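Long-range contact in beta-hydroxyacid dehydrogenase, 3-hydroxyisobutyrate dehydrogenase (Saccharomonospora xinjiangensis XJ-54, PDB 6GRL), which probably reduces imines S-selectively with NADPH, as a member of the HIBADH-related family: residues P22-G27 / V74-F79. Numbering follows the deposited sequence. Where two conformers were deposited one is given.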
loop_
_atom_site.group_PDB
_atom_site.type_symbol
_atom_site.label_atom_id
_atom_site.label_comp_id
_atom_site.label_asym_id
_atom_site.label_seq_id
_atom_site.Cartn_x
_atom_site.Cartn_y
_atom_site.Cartn_z
ATOM N N PRO A 22 19.041 19.936 -0.205
ATOM C CA PRO A 22 17.894 20.603 0.424
ATOM C C PRO A 22 16.596 19.890 0.078
ATOM O O PRO A 22 16.429 19.368 -1.026
ATOM C CB PRO A 22 17.935 22.017 -0.167
ATOM C CG PRO A 22 19.360 22.206 -0.594
ATOM C CD PRO A 22 19.818 20.853 -1.055
ATOM N N VAL A 23 15.677 19.861 1.039
ATOM C CA VAL A 23 14.398 19.171 0.890
ATOM C C VAL A 23 13.291 20.073 1.414
ATOM O O VAL A 23 13.455 20.741 2.442
ATOM C CB VAL A 23 14.395 17.816 1.635
ATOM C CG1 VAL A 23 13.030 17.151 1.546
ATOM C CG2 VAL A 23 15.474 16.894 1.083
ATOM N N THR A 24 12.163 20.096 0.709
ATOM C CA THR A 24 10.959 20.778 1.160
ATOM C C THR A 24 9.901 19.731 1.479
ATOM O O THR A 24 9.691 18.803 0.690
ATOM C CB THR A 24 10.441 21.750 0.100
ATOM O OG1 THR A 24 11.330 22.868 0.001
ATOM C CG2 THR A 24 9.042 22.247 0.459
ATOM N N VAL A 25 9.252 19.869 2.633
ATOM C CA VAL A 25 8.160 18.988 3.035
ATOM C C VAL A 25 6.896 19.827 3.151
ATOM O O VAL A 25 6.845 20.776 3.944
ATOM C CB VAL A 25 8.455 18.265 4.358
ATOM C CG1 VAL A 25 7.274 17.389 4.755
ATOM C CG2 VAL A 25 9.719 17.430 4.236
ATOM N N LEU A 26 5.881 19.480 2.363
ATOM C CA LEU A 26 4.573 20.124 2.428
ATOM C C LEU A 26 3.628 19.211 3.199
ATOM O O LEU A 26 3.288 18.119 2.732
ATOM C CB LEU A 26 4.027 20.403 1.030
ATOM C CG LEU A 26 4.874 21.276 0.108
ATOM C CD1 LEU A 26 4.192 21.427 -1.240
ATOM C CD2 LEU A 26 5.121 22.634 0.745
ATOM N N GLY A 27 3.198 19.664 4.373
ATOM C CA GLY A 27 2.300 18.888 5.202
ATOM C C GLY A 27 2.968 18.387 6.463
ATOM O O GLY A 27 3.933 17.620 6.398
ATOM N N VAL A 74 8.384 25.701 -1.828
ATOM C CA VAL A 74 8.941 25.013 -2.990
ATOM C C VAL A 74 10.132 25.775 -3.557
ATOM O O VAL A 74 11.020 25.175 -4.176
ATOM C CB VAL A 74 7.858 24.780 -4.063
ATOM C CG1 VAL A 74 6.711 23.954 -3.496
ATOM C CG2 VAL A 74 7.356 26.101 -4.631
ATOM N N GLU A 75 10.187 27.093 -3.355
ATOM C CA GLU A 75 11.319 27.872 -3.840
ATOM C C GLU A 75 12.607 27.574 -3.084
ATOM O O GLU A 75 13.682 27.972 -3.543
ATOM C CB GLU A 75 11.005 29.367 -3.753
ATOM C CG GLU A 75 10.016 29.843 -4.801
ATOM C CD GLU A 75 9.570 31.274 -4.579
ATOM O OE1 GLU A 75 9.933 31.863 -3.539
ATOM O OE2 GLU A 75 8.848 31.811 -5.446
ATOM N N ALA A 76 12.528 26.878 -1.952
ATOM C CA ALA A 76 13.705 26.647 -1.127
ATOM C C ALA A 76 14.526 25.442 -1.568
ATOM O O ALA A 76 15.705 25.358 -1.209
ATOM C CB ALA A 76 13.290 26.466 0.334
ATOM N N SER A 77 13.949 24.511 -2.327
ATOM C CA SER A 77 14.640 23.268 -2.649
ATOM C C SER A 77 14.204 22.769 -4.018
ATOM O O SER A 77 13.134 23.121 -4.520
ATOM C CB SER A 77 14.371 22.179 -1.599
ATOM O OG SER A 77 14.024 22.733 -0.341
ATOM N N ARG A 78 15.051 21.919 -4.607
ATOM C CA ARG A 78 14.695 21.213 -5.831
ATOM C C ARG A 78 13.857 19.975 -5.536
ATOM O O ARG A 78 13.039 19.568 -6.366
ATOM C CB ARG A 78 15.964 20.819 -6.595
ATOM C CG ARG A 78 15.728 19.895 -7.782
ATOM C CD ARG A 78 17.028 19.534 -8.479
ATOM N NE ARG A 78 16.791 18.795 -9.715
ATOM C CZ ARG A 78 16.964 17.484 -9.852
ATOM N NH1 ARG A 78 17.381 16.754 -8.827
ATOM N NH2 ARG A 78 16.721 16.903 -11.019
ATOM N N PHE A 79 14.036 19.385 -4.356
ATOM C CA PHE A 79 13.376 18.147 -3.957
ATOM C C PHE A 79 12.196 18.499 -3.056
ATOM O O PHE A 79 12.388 19.014 -1.950
ATOM C CB PHE A 79 14.378 17.242 -3.242
ATOM C CG PHE A 79 13.935 15.816 -3.100
ATOM C CD1 PHE A 79 13.974 14.953 -4.183
ATOM C CD2 PHE A 79 13.512 15.331 -1.875
ATOM C CE1 PHE A 79 13.580 13.635 -4.048
ATOM C CE2 PHE A 79 13.118 14.013 -1.734
ATOM C CZ PHE A 79 13.151 13.164 -2.822
HETATM O O HOH W 1 17.255 20.029 -3.381
HETATM O O HOH W 2 15.204 23.619 1.957
#
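T24 and F79 join the first strand of a Rossmann-type dinucleotide-binding domain, 23-26, to its parallel neighbour, 79-82, just where the chain returns from helix 70-74. The amide N of T24 gives a nearly straight bond to the carbonyl O of F79 (2.9 Å, 167° at the hydrogen). On one face of the sheet the V23 and F79 side chains lie flank to flank, leaving the sheet in the same direction. In the conformer given, V23 holds CG1 anti to its backbone N (chi1 176°), which sets that methyl in the ring plane at the edge of F79, 3.9 Å from CD2; H162 of helix 156-166 meets the ring, and I165 and L166 touch the same side chain. The other face receives the V74-S77 turn. There the L26 CD1 methyl meets V74 CG1 at 4.2 Å, while T24 holds OG1 anti to its carbonyl carbon (chi1 -71°), beside the backbone N, where it bonds the carbonyl O of A73, so the end of the helix and the strand are tied through one side chain. One water joins the two segments, accepting from R78 N and donating to P22 O. At the end of the turn, S77 CB packs 3.8 Å from P22 CB, and in the conformer given S77 OG lies 2.7 Å from T24 OG1.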